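Local coordinates for superoxide dismutase [Mn/Fe] (Porphyromonas gingivalis, PDB 1UES), which catalyses the dismutation of superoxide radicals into oxygen and hydrogen peroxide, using one manganese or iron ion per subunit of a homodimer, at residues K59-I64 with P145-L150; G87-K92 with G102-F107; K106-F111 with D177-V182; W125-S128 with L134-E137. The protein carries 1 engineered substitution. One frame throughout, in Å; residues are numbered along the deposited sequence.

How the contacts relate
Contact 1 opens first along the chain and spans contacts 2 and 4 before it closes; contact 3, starting on helix 104-116 where contact 2 ends, closes last. Contacts 2, 3 and 4 all lie in the C-terminal domain. Contacts 2 and 3 share Lys106 and Phe107 and have centres about 10 Å apart, while Phe107 and Phe111 join helix 104-116 to the hairpin of contact 4, about 13 Å centre to centre from contact 3. Contact 1 ties this domain to the alpha-hairpin domain; its centre is about 16 Å from contact 4, which it touches through Pro145 and Leu150, and about 29 Å from contact 2. The sheet thus packs against helix 104-116 and the loop 145-150.

Contact 1 of 4, residues K59-I64 with P145-L150; sequences KSEGGI and PVRKGL
Arg147 reaches from the C-terminal domain to Ser60 and Glu61 of the alpha-hairpin domain, so this small contact bridges the two domains of an iron/manganese superoxide dismutase. Pro145-Lys148 form a 3-10 turn in the loop between strands 134-140 and 151-157; Ser60 and Glu61 lie in the short link between helix 53-59 and helix 62-79. The arginine chain runs extended from CG to NE (chi2 -174°), which carries its guanidinium well away from the turn. There Arg147 NH2 donates to Ser60 O at 3.1 Å in a nearly straight bond (172°). The oxygen lies in the guanidinium plane and accepts the N-H on a lone pair. A water serves the neighbouring donor: it accepts from Arg147 NE at 2.8 Å and donates to Ser60 O at 2.6 Å. The one carbonyl therefore holds the arginine twice, directly and through water. Ser60 is the first residue after its helix to leave helical angles, and its own OG bonds to Ile56 O. Glu61, its chain bent at chi2, brings OE1 to 3.3 Å from Arg147 NH2 as a salt bridge. The oxygen is well out of the guanidinium plane, with the two flat groups 81° apart, so the attraction is one of charges, with no N-H directed at it. Phe65 adds a cation-pi contact to the same guanidinium. At the root of the arginine, Pro145 O accepts from Lys148 N at 2.8 Å and from Leu150 N at 3.1 Å, the two donors arriving from opposite faces of its plane.

Contact 2 of 4, residues G87-K92 with G102-F107; sequences GAPKGK and GSFEKF
With chi1 of Phe104 at 180°, CG stands beside the carbonyl carbon and the ring swings out from the first turn of helix 104-116 to Gly87, Ala88 and Pro89; chi2 of 44° then sets the tilt of the ring against the proline. Pro89 CD sits over the middle of one face, 3.4 Å from the centroid of the Phe104 ring and only 9° off the normal, a well-centred CH-pi contact. CD is bonded to the tertiary amide nitrogen of the Ala88-Pro89 peptide, which probably makes its hydrogens slightly positive and suited to the pi cloud. Pro89 CG follows nearer the rim, 3.8 Å from Phe104 CD1. Ala88 CB comes obliquely to Phe104 CD2 at 3.7 Å, and Gly87 O, also oblique, lies 3.6 Å from Phe104 CE2. No hydrogen bond crosses between the segments. The helix start that carries the ring is capped: Ser103 is the N-cap, its OG accepting from Lys106 N at 3.1 Å, while Ser103 O takes the bond from Phe107 N at 3.1 Å. This surface contact brings the approach to helix 91-101 against the beginning of helix 104-116. Pro89 also rests on Ile97 of helix 91-101, the Phe104 ring meets Trp184 with planes about perpendicular, and Phe107, one turn further along helix 104-116, packs on Leu126 of strand 122-128.

Contact 3 of 4, residues K106-F111 with D177-V182; sequences KFKEEF and DLWSIV
An aromatic cluster of Phe107, Phe111 and Trp179 joins helix 104-116 to the segment 177-182, with Lys108 laid across the indole. Lys108 CG sits over the centre of the six-membered ring of Trp179, 3.7 Å from its centroid and 7° off the normal, a CH-pi contact. A bend at chi3 (85°) turns the lysine back along the indole, bringing Lys108 CE to 3.8 Å from Trp179 CG. Lysine and indole thus run past each other in opposite directions. Lys108 NZ, 5.2 Å from the centroid of the five-membered ring of Trp179, adds at most a weak cation-pi attraction; it is salt-bridged to Glu105. The far corner of the indole is wedged between two phenylalanines: Trp179 CH2 lies 3.6 Å from Phe107 CE2 and 3.6 Å from Phe111 CD1. Both pairs are oblique, the Phe111 plane standing 64° from that of Trp179. Phe111 CB meets the indole at its edge, in plane. The buried Trp179 NE1 is satisfied by OD1 of Asn112, which follows Phe111 on the helix and helps fix the ring. Phe156 of strand 151-157 packs edge-to-face with both Trp179 and Phe111. The Phe111 side chain is about 10 Å from that of the metal ligand Asp157. Helices packed through aromatic side chains against a three-stranded antiparallel sheet belong to the C-terminal alpha/beta domain of iron/manganese superoxide dismutases.

Contact 4 of 4, residues W125-S128 with L134-E137; sequences WLAS and LSIE
Trp125 and Ala127 pair with Glu137 and Ser135 through four backbone hydrogen bonds that zip strands 122-128 and 134-140 into an antiparallel beta hairpin. Trp125 N to Glu137 O and Glu137 N to Trp125 O both measure 2.8 Å; Ala127 N to Ser135 O and Ser135 N to Ala127 O are each 2.9 Å. Leu126 with Ile136 and Ser128 with Leu134 are the non-hydrogen-bonded pairs, and these four side chains share one face. There Leu126 has CG beside its carbonyl carbon (chi1 169°), which leans CD1 across to Leu134 CB at 4.2 Å. Farther along, Ser128 CB touches Leu134 CD2 at 4.0 Å. On the other face, Ser135 OG is held between its backbone N and carbonyl carbon (chi1 60°), and Glu137 folds back at chi2 (-77°). The two polar ends meet along the strand, Ser135 OG donating at 2.7 Å to the anti lone pair of Glu137 OE2, while the small Ala127 CB lies 4.2 Å from Glu137 CG. Trp125 turns its indole away from the partner strand, and its NE1 bonds to Asn73, beside the metal ligand His74. Strand 122-128 is central in the sheet, with 151-157 along its other edge. Leu126 and Ile136 press on Phe111 of helix 104-116, Leu134 packs on Ala96, Ile97 and Gln100 of helix 91-101, and Trp125 rests against Pro145.

Contact 1 of 4, residues K59-I64 with P145-L150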
loop_
_atom_site.group_PDB
_atom_site.type_symbol
_atom_site.label_atom_id
_atom_site.label_comp_id
_atom_site.label_asym_id
_atom_site.label_seq_id
_atom_site.Cartn_x
_atom_site.Cartn_y
_atom_site.Cartn_z
ATOM N N LYS A 59 15.906 11.653 -11.978
ATOM C CA LYS A 59 17.192 11.612 -11.279
ATOM C C LYS A 59 17.239 11.382 -9.778
ATOM O O LYS A 59 18.241 10.893 -9.253
ATOM C CB LYS A 59 17.965 12.912 -11.540
ATOM C CG LYS A 59 17.905 13.488 -12.960
ATOM C CD LYS A 59 18.409 14.944 -12.948
ATOM C CE LYS A 59 19.551 15.164 -13.918
ATOM N NZ LYS A 59 19.109 15.932 -15.123
ATOM N N SER A 60 16.193 11.761 -9.064
ATOM C CA SER A 60 16.230 11.619 -7.624
ATOM C C SER A 60 16.095 10.219 -7.071
ATOM O O SER A 60 15.796 9.267 -7.795
ATOM C CB SER A 60 15.168 12.518 -6.990
ATOM O OG SER A 60 13.873 11.983 -7.183
ATOM N N GLU A 61 16.309 10.117 -5.765
ATOM C CA GLU A 61 16.206 8.856 -5.042
ATOM C C GLU A 61 15.582 9.089 -3.665
ATOM O O GLU A 61 15.227 10.221 -3.317
ATOM C CB GLU A 61 17.601 8.228 -4.883
ATOM C CG GLU A 61 17.659 6.790 -5.395
ATOM C CD GLU A 61 18.564 6.620 -6.602
ATOM O OE1 GLU A 61 18.094 6.789 -7.762
ATOM O OE2 GLU A 61 19.760 6.300 -6.393
ATOM N N GLY A 62 15.435 8.018 -2.889
ATOM C CA GLY A 62 14.900 8.131 -1.547
ATOM C C GLY A 62 13.558 8.841 -1.376
ATOM O O GLY A 62 12.654 8.660 -2.187
ATOM N N GLY A 63 13.457 9.656 -0.325
ATOM C CA GLY A 63 12.225 10.374 -0.019
ATOM C C GLY A 63 11.815 11.356 -1.105
ATOM O O GLY A 63 10.622 11.532 -1.383
ATOM N N ILE A 64 12.804 12.026 -1.689
ATOM C CA ILE A 64 12.539 12.971 -2.755
ATOM C C ILE A 64 11.920 12.225 -3.922
ATOM O O ILE A 64 10.882 12.648 -4.438
ATOM C CB ILE A 64 13.828 13.703 -3.172
ATOM C CG1 ILE A 64 14.194 14.676 -2.061
ATOM C CG2 ILE A 64 13.614 14.453 -4.480
ATOM C CD1 ILE A 64 15.550 15.346 -2.244
ATOM N N PRO A 145 7.494 5.055 -15.398
ATOM C CA PRO A 145 8.253 4.702 -16.610
ATOM C C PRO A 145 9.316 5.707 -16.999
ATOM O O PRO A 145 10.300 5.351 -17.654
ATOM C CB PRO A 145 7.188 4.599 -17.691
ATOM C CG PRO A 145 5.961 4.224 -16.962
ATOM C CD PRO A 145 6.046 4.966 -15.636
ATOM N N VAL A 146 9.114 6.961 -16.621
ATOM C CA VAL A 146 10.108 7.972 -16.949
ATOM C C VAL A 146 11.451 7.668 -16.309
ATOM O O VAL A 146 12.495 8.127 -16.775
ATOM C CB VAL A 146 9.667 9.423 -16.555
ATOM C CG1 VAL A 146 8.308 9.705 -17.091
ATOM C CG2 VAL A 146 9.719 9.615 -15.053
ATOM N N ARG A 147 11.456 6.895 -15.233
ATOM C CA ARG A 147 12.731 6.587 -14.603
ATOM C C ARG A 147 13.540 5.627 -15.492
ATOM O O ARG A 147 14.722 5.397 -15.244
ATOM C CB ARG A 147 12.509 5.974 -13.213
ATOM C CG ARG A 147 13.595 6.317 -12.194
ATOM C CD ARG A 147 13.369 5.559 -10.887
ATOM N NE ARG A 147 14.028 6.204 -9.746
ATOM C CZ ARG A 147 14.191 5.633 -8.559
ATOM N NH1 ARG A 147 13.744 4.396 -8.344
ATOM N NH2 ARG A 147 14.796 6.298 -7.582
ATOM N N LYS A 148 12.888 5.091 -16.528
ATOM C CA LYS A 148 13.496 4.145 -17.475
ATOM C C LYS A 148 13.610 4.734 -18.881
ATOM O O LYS A 148 13.910 4.028 -19.838
ATOM C CB LYS A 148 12.625 2.888 -17.557
ATOM C CG LYS A 148 13.233 1.656 -16.961
ATOM C CD LYS A 148 12.284 0.477 -17.143
ATOM C CE LYS A 148 10.832 0.918 -17.155
ATOM N NZ LYS A 148 10.306 1.021 -15.768
ATOM N N GLY A 149 13.329 6.019 -19.016
ATOM C CA GLY A 149 13.392 6.671 -20.312
ATOM C C GLY A 149 12.153 6.471 -21.173
ATOM O O GLY A 149 12.078 6.968 -22.291
ATOM N N LEU A 150 11.159 5.765 -20.638
ATOM C CA LEU A 150 9.923 5.478 -21.365
ATOM C C LEU A 150 8.884 6.586 -21.237
ATOM O O LEU A 150 8.941 7.416 -20.309
ATOM C CB LEU A 150 9.320 4.170 -20.863
ATOM C CG LEU A 150 10.163 2.938 -21.185
ATOM C CD1 LEU A 150 9.579 1.700 -20.541
ATOM C CD2 LEU A 150 10.214 2.771 -22.693
HETATM O O HOH W 1 15.231 8.720 -10.233
#

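Contact 2 of 4, residues G87-K92 with G102-F107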
loop_
_atom_site.group_PDB
_atom_site.type_symbol
_atom_site.label_atom_id
_atom_site.label_comp_id
_atom_site.label_asym_id
_atom_site.label_seq_id
_atom_site.Cartn_x
_atom_site.Cartn_y
_atom_site.Cartn_z
ATOM N N GLY A 87 -14.845 3.992 -23.850
ATOM C CA GLY A 87 -14.842 3.457 -25.196
ATOM C C GLY A 87 -13.480 2.921 -25.590
ATOM O O GLY A 87 -12.632 2.658 -24.740
ATOM N N ALA A 88 -13.246 2.780 -26.888
ATOM C CA ALA A 88 -11.978 2.228 -27.343
ATOM C C ALA A 88 -11.019 3.242 -27.951
ATOM O O ALA A 88 -11.434 4.262 -28.511
ATOM C CB ALA A 88 -12.243 1.084 -28.336
ATOM N N PRO A 89 -9.710 2.985 -27.822
ATOM C CA PRO A 89 -8.714 3.898 -28.383
ATOM C C PRO A 89 -8.779 3.840 -29.904
ATOM O O PRO A 89 -9.223 2.854 -30.480
ATOM C CB PRO A 89 -7.386 3.359 -27.863
ATOM C CG PRO A 89 -7.653 1.916 -27.580
ATOM C CD PRO A 89 -9.086 1.857 -27.112
ATOM N N LYS A 90 -8.320 4.900 -30.545
ATOM C CA LYS A 90 -8.316 4.955 -31.994
ATOM C C LYS A 90 -7.015 5.577 -32.473
ATOM O O LYS A 90 -6.071 5.748 -31.697
ATOM C CB LYS A 90 -9.507 5.771 -32.482
ATOM C CG LYS A 90 -9.810 6.966 -31.612
ATOM C CD LYS A 90 -9.211 8.222 -32.228
ATOM C CE LYS A 90 -10.012 9.448 -31.850
ATOM N NZ LYS A 90 -11.199 9.119 -31.000
ATOM N N GLY A 91 -6.961 5.909 -33.757
ATOM C CA GLY A 91 -5.755 6.510 -34.293
ATOM C C GLY A 91 -4.550 5.597 -34.207
ATOM O O GLY A 91 -4.669 4.366 -34.243
ATOM N N LYS A 92 -3.375 6.196 -34.068
ATOM C CA LYS A 92 -2.156 5.414 -33.999
ATOM C C LYS A 92 -2.093 4.574 -32.728
ATOM O O LYS A 92 -1.591 3.447 -32.743
ATOM C CB LYS A 92 -0.940 6.323 -34.068
ATOM C CG LYS A 92 -1.013 7.466 -33.109
ATOM C CD LYS A 92 -0.118 8.588 -33.562
ATOM C CE LYS A 92 1.187 8.576 -32.776
ATOM N NZ LYS A 92 1.606 9.968 -32.423
ATOM N N GLY A 102 -2.985 -7.530 -30.010
ATOM C CA GLY A 102 -3.991 -8.297 -30.712
ATOM C C GLY A 102 -5.288 -7.533 -30.864
ATOM O O GLY A 102 -5.773 -7.330 -31.982
ATOM N N SER A 103 -5.827 -7.079 -29.737
ATOM C CA SER A 103 -7.079 -6.349 -29.712
ATOM C C SER A 103 -7.128 -5.506 -28.460
ATOM O O SER A 103 -6.337 -5.702 -27.542
ATOM C CB SER A 103 -8.265 -7.314 -29.675
ATOM O OG SER A 103 -8.273 -8.100 -28.485
ATOM N N PHE A 104 -8.066 -4.573 -28.420
ATOM C CA PHE A 104 -8.215 -3.749 -27.241
ATOM C C PHE A 104 -8.652 -4.632 -26.061
ATOM O O PHE A 104 -8.166 -4.471 -24.936
ATOM C CB PHE A 104 -9.255 -2.664 -27.497
ATOM C CG PHE A 104 -9.484 -1.754 -26.324
ATOM C CD1 PHE A 104 -8.410 -1.248 -25.593
ATOM C CD2 PHE A 104 -10.768 -1.393 -25.961
ATOM C CE1 PHE A 104 -8.627 -0.391 -24.513
ATOM C CE2 PHE A 104 -10.999 -0.537 -24.885
ATOM C CZ PHE A 104 -9.927 -0.038 -24.163
ATOM N N GLU A 105 -9.570 -5.568 -26.311
ATOM C CA GLU A 105 -10.063 -6.449 -25.247
ATOM C C GLU A 105 -8.967 -7.259 -24.600
ATOM O O GLU A 105 -8.915 -7.382 -23.372
ATOM C CB GLU A 105 -11.133 -7.396 -25.786
ATOM C CG GLU A 105 -12.462 -6.726 -26.009
ATOM C CD GLU A 105 -13.014 -6.073 -24.752
ATOM O OE1 GLU A 105 -13.133 -6.764 -23.716
ATOM O OE2 GLU A 105 -13.335 -4.863 -24.796
ATOM N N LYS A 106 -8.094 -7.826 -25.425
ATOM C CA LYS A 106 -6.980 -8.608 -24.924
ATOM C C LYS A 106 -6.041 -7.701 -24.123
ATOM O O LYS A 106 -5.497 -8.107 -23.104
ATOM C CB LYS A 106 -6.208 -9.242 -26.079
ATOM C CG LYS A 106 -5.253 -10.339 -25.655
ATOM C CD LYS A 106 -6.005 -11.477 -24.965
ATOM C CE LYS A 106 -5.070 -12.597 -24.522
ATOM N NZ LYS A 106 -3.685 -12.119 -24.230
ATOM N N PHE A 107 -5.853 -6.471 -24.591
ATOM C CA PHE A 107 -4.989 -5.544 -23.888
ATOM C C PHE A 107 -5.547 -5.272 -22.493
ATOM O O PHE A 107 -4.811 -5.305 -21.501
ATOM C CB PHE A 107 -4.881 -4.214 -24.632
ATOM C CG PHE A 107 -4.340 -3.098 -23.775
ATOM C CD1 PHE A 107 -3.033 -3.145 -23.304
ATOM C CD2 PHE A 107 -5.146 -2.026 -23.404
ATOM C CE1 PHE A 107 -2.533 -2.144 -22.469
ATOM C CE2 PHE A 107 -4.648 -1.028 -22.570
ATOM C CZ PHE A 107 -3.337 -1.095 -22.108
#

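Contact 3 of 4, residues K106-F111 with D177-V182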
loop_
_atom_site.group_PDB
_atom_site.type_symbol
_atom_site.label_atom_id
_atom_site.label_comp_id
_atom_site.label_asym_id
_atom_site.label_seq_id
_atom_site.Cartn_x
_atom_site.Cartn_y
_atom_site.Cartn_z
ATOM N N LYS A 106 -8.094 -7.826 -25.425
ATOM C CA LYS A 106 -6.980 -8.608 -24.924
ATOM C C LYS A 106 -6.041 -7.701 -24.123
ATOM O O LYS A 106 -5.497 -8.107 -23.104
ATOM C CB LYS A 106 -6.208 -9.242 -26.079
ATOM C CG LYS A 106 -5.253 -10.339 -25.655
ATOM C CD LYS A 106 -6.005 -11.477 -24.965
ATOM C CE LYS A 106 -5.070 -12.597 -24.522
ATOM N NZ LYS A 106 -3.685 -12.119 -24.230
ATOM N N PHE A 107 -5.853 -6.471 -24.591
ATOM C CA PHE A 107 -4.989 -5.544 -23.888
ATOM C C PHE A 107 -5.547 -5.272 -22.493
ATOM O O PHE A 107 -4.811 -5.305 -21.501
ATOM C CB PHE A 107 -4.881 -4.214 -24.632
ATOM C CG PHE A 107 -4.340 -3.098 -23.775
ATOM C CD1 PHE A 107 -3.033 -3.145 -23.304
ATOM C CD2 PHE A 107 -5.146 -2.026 -23.404
ATOM C CE1 PHE A 107 -2.533 -2.144 -22.469
ATOM C CE2 PHE A 107 -4.648 -1.028 -22.570
ATOM C CZ PHE A 107 -3.337 -1.095 -22.108
ATOM N N LYS A 108 -6.849 -5.016 -22.415
ATOM C CA LYS A 108 -7.455 -4.720 -21.120
ATOM C C LYS A 108 -7.253 -5.899 -20.187
ATOM O O LYS A 108 -6.947 -5.725 -19.004
ATOM C CB LYS A 108 -8.941 -4.429 -21.268
ATOM C CG LYS A 108 -9.236 -3.166 -22.054
ATOM C CD LYS A 108 -10.600 -3.285 -22.695
ATOM C CE LYS A 108 -11.674 -2.860 -21.745
ATOM N NZ LYS A 108 -13.014 -3.105 -22.350
ATOM N N GLU A 109 -7.418 -7.102 -20.721
ATOM C CA GLU A 109 -7.235 -8.291 -19.905
ATOM C C GLU A 109 -5.823 -8.331 -19.307
ATOM O O GLU A 109 -5.663 -8.559 -18.115
ATOM C CB GLU A 109 -7.529 -9.553 -20.742
ATOM C CG GLU A 109 -6.327 -10.478 -20.945
ATOM C CD GLU A 109 -6.707 -11.949 -21.183
ATOM O OE1 GLU A 109 -5.792 -12.735 -21.515
ATOM O OE2 GLU A 109 -7.901 -12.322 -21.046
ATOM N N GLU A 110 -4.800 -8.093 -20.122
ATOM C CA GLU A 110 -3.427 -8.137 -19.631
ATOM C C GLU A 110 -3.119 -7.013 -18.667
ATOM O O GLU A 110 -2.417 -7.216 -17.674
ATOM C CB GLU A 110 -2.428 -8.091 -20.787
ATOM C CG GLU A 110 -2.622 -9.232 -21.767
ATOM C CD GLU A 110 -1.669 -9.166 -22.933
ATOM O OE1 GLU A 110 -0.504 -8.743 -22.741
ATOM O OE2 GLU A 110 -2.084 -9.543 -24.050
ATOM N N PHE A 111 -3.650 -5.833 -18.959
ATOM C CA PHE A 111 -3.422 -4.672 -18.103
ATOM C C PHE A 111 -4.068 -4.912 -16.730
ATOM O O PHE A 111 -3.426 -4.736 -15.673
ATOM C CB PHE A 111 -4.001 -3.425 -18.795
ATOM C CG PHE A 111 -3.335 -2.129 -18.386
ATOM C CD1 PHE A 111 -3.999 -1.228 -17.564
ATOM C CD2 PHE A 111 -2.054 -1.812 -18.830
ATOM C CE1 PHE A 111 -3.388 -0.010 -17.187
ATOM C CE2 PHE A 111 -1.426 -0.599 -18.461
ATOM C CZ PHE A 111 -2.097 0.304 -17.637
ATOM N N ASP A 177 -13.683 -1.216 -13.929
ATOM C CA ASP A 177 -14.473 -0.010 -14.051
ATOM C C ASP A 177 -13.663 1.193 -14.517
ATOM O O ASP A 177 -14.223 2.121 -15.057
ATOM C CB ASP A 177 -15.139 0.374 -12.717
ATOM C CG ASP A 177 -16.368 -0.469 -12.398
ATOM O OD1 ASP A 177 -17.038 -0.948 -13.347
ATOM O OD2 ASP A 177 -16.657 -0.645 -11.194
ATOM N N LEU A 178 -12.348 1.191 -14.320
ATOM C CA LEU A 178 -11.577 2.356 -14.716
ATOM C C LEU A 178 -11.667 2.599 -16.196
ATOM O O LEU A 178 -11.585 3.733 -16.652
ATOM C CB LEU A 178 -10.116 2.191 -14.308
ATOM C CG LEU A 178 -9.796 2.459 -12.844
ATOM C CD1 LEU A 178 -8.289 2.145 -12.640
ATOM C CD2 LEU A 178 -10.136 3.905 -12.450
ATOM N N TRP A 179 -11.829 1.528 -16.964
ATOM C CA TRP A 179 -11.901 1.713 -18.413
ATOM C C TRP A 179 -13.018 2.639 -18.864
ATOM O O TRP A 179 -12.895 3.340 -19.888
ATOM C CB TRP A 179 -12.018 0.358 -19.100
ATOM C CG TRP A 179 -10.912 -0.550 -18.774
ATOM C CD1 TRP A 179 -10.952 -1.624 -17.917
ATOM C CD2 TRP A 179 -9.562 -0.475 -19.260
ATOM N NE1 TRP A 179 -9.711 -2.212 -17.846
ATOM C CE2 TRP A 179 -8.843 -1.531 -18.654
ATOM C CE3 TRP A 179 -8.889 0.387 -20.148
ATOM C CZ2 TRP A 179 -7.483 -1.759 -18.902
ATOM C CZ3 TRP A 179 -7.515 0.150 -20.394
ATOM C CH2 TRP A 179 -6.842 -0.908 -19.771
ATOM N N SER A 180 -14.099 2.678 -18.089
ATOM C CA SER A 180 -15.237 3.508 -18.415
ATOM C C SER A 180 -14.973 5.012 -18.280
ATOM O O SER A 180 -15.733 5.814 -18.818
ATOM C CB SER A 180 -16.448 3.103 -17.562
ATOM O OG SER A 180 -16.330 3.533 -16.206
ATOM N N ILE A 181 -13.915 5.411 -17.566
ATOM C CA ILE A 181 -13.631 6.845 -17.444
ATOM C C ILE A 181 -12.352 7.297 -18.145
ATOM O O ILE A 181 -11.955 8.464 -18.040
ATOM C CB ILE A 181 -13.542 7.309 -15.978
ATOM C CG1 ILE A 181 -12.597 6.421 -15.181
ATOM C CG2 ILE A 181 -14.955 7.339 -15.365
ATOM C CD1 ILE A 181 -12.356 6.921 -13.772
ATOM N N VAL A 182 -11.698 6.384 -18.838
ATOM C CA VAL A 182 -10.485 6.761 -19.550
ATOM C C VAL A 182 -10.843 7.614 -20.767
ATOM O O VAL A 182 -11.706 7.242 -21.560
ATOM C CB VAL A 182 -9.720 5.497 -20.028
ATOM C CG1 VAL A 182 -8.573 5.868 -20.973
ATOM C CG2 VAL A 182 -9.179 4.755 -18.816
#

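Contact 4 of 4, residues W125-S128 with L134-E137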
loop_
_atom_site.group_PDB
_atom_site.type_symbol
_atom_site.label_atom_id
_atom_site.label_comp_id
_atom_site.label_asym_id
_atom_site.label_seq_id
_atom_site.Cartn_x
_atom_site.Cartn_y
_atom_site.Cartn_z
ATOM N N TRP A 125 1.350 0.644 -15.505
ATOM C CA TRP A 125 1.549 1.659 -16.532
ATOM C C TRP A 125 1.574 1.103 -17.952
ATOM O O TRP A 125 2.089 0.009 -18.187
ATOM C CB TRP A 125 2.903 2.350 -16.269
ATOM C CG TRP A 125 2.837 3.584 -15.413
ATOM C CD1 TRP A 125 3.241 3.720 -14.104
ATOM C CD2 TRP A 125 2.350 4.861 -15.818
ATOM N NE1 TRP A 125 3.027 5.029 -13.680
ATOM C CE2 TRP A 125 2.481 5.742 -14.710
ATOM C CE3 TRP A 125 1.811 5.352 -17.011
ATOM C CZ2 TRP A 125 2.086 7.087 -14.770
ATOM C CZ3 TRP A 125 1.413 6.690 -17.071
ATOM C CH2 TRP A 125 1.553 7.544 -15.955
ATOM N N LEU A 126 0.986 1.847 -18.882
ATOM C CA LEU A 126 1.070 1.511 -20.290
ATOM C C LEU A 126 2.118 2.559 -20.692
ATOM O O LEU A 126 1.960 3.744 -20.409
ATOM C CB LEU A 126 -0.230 1.756 -21.033
ATOM C CG LEU A 126 -0.056 1.649 -22.557
ATOM C CD1 LEU A 126 0.329 0.213 -22.948
ATOM C CD2 LEU A 126 -1.325 2.075 -23.233
ATOM N N ALA A 127 3.221 2.112 -21.282
ATOM C CA ALA A 127 4.278 3.035 -21.670
ATOM C C ALA A 127 4.752 2.762 -23.106
ATOM O O ALA A 127 4.491 1.697 -23.661
ATOM C CB ALA A 127 5.451 2.904 -20.700
ATOM N N SER A 128 5.397 3.744 -23.731
ATOM C CA SER A 128 5.918 3.537 -25.084
ATOM C C SER A 128 7.391 3.963 -25.132
ATOM O O SER A 128 7.843 4.762 -24.296
ATOM C CB SER A 128 5.124 4.352 -26.119
ATOM O OG SER A 128 5.180 5.745 -25.860
ATOM N N LEU A 134 4.930 -0.519 -27.298
ATOM C CA LEU A 134 4.200 -0.443 -26.048
ATOM C C LEU A 134 4.602 -1.537 -25.089
ATOM O O LEU A 134 4.958 -2.649 -25.499
ATOM C CB LEU A 134 2.693 -0.564 -26.307
ATOM C CG LEU A 134 2.044 0.420 -27.286
ATOM C CD1 LEU A 134 0.610 -0.049 -27.623
ATOM C CD2 LEU A 134 2.018 1.827 -26.645
ATOM N N SER A 135 4.521 -1.221 -23.805
ATOM C CA SER A 135 4.825 -2.191 -22.769
ATOM C C SER A 135 3.939 -1.931 -21.580
ATOM O O SER A 135 3.496 -0.805 -21.359
ATOM C CB SER A 135 6.283 -2.087 -22.317
ATOM O OG SER A 135 6.591 -0.800 -21.786
ATOM N N ILE A 136 3.668 -2.982 -20.824
ATOM C CA ILE A 136 2.891 -2.831 -19.604
ATOM C C ILE A 136 3.958 -2.923 -18.523
ATOM O O ILE A 136 4.711 -3.899 -18.459
ATOM C CB ILE A 136 1.858 -3.945 -19.449
ATOM C CG1 ILE A 136 0.842 -3.840 -20.593
ATOM C CG2 ILE A 136 1.227 -3.875 -18.055
ATOM C CD1 ILE A 136 -0.317 -4.766 -20.508
ATOM N N GLU A 137 4.057 -1.879 -17.708
ATOM C CA GLU A 137 5.055 -1.820 -16.647
ATOM C C GLU A 137 4.405 -1.873 -15.274
ATOM O O GLU A 137 3.449 -1.163 -15.018
ATOM C CB GLU A 137 5.858 -0.517 -16.757
ATOM C CG GLU A 137 6.456 -0.254 -18.119
ATOM C CD GLU A 137 7.693 -1.096 -18.388
ATOM O OE1 GLU A 137 8.312 -1.594 -17.411
ATOM O OE2 GLU A 137 8.048 -1.249 -19.573
#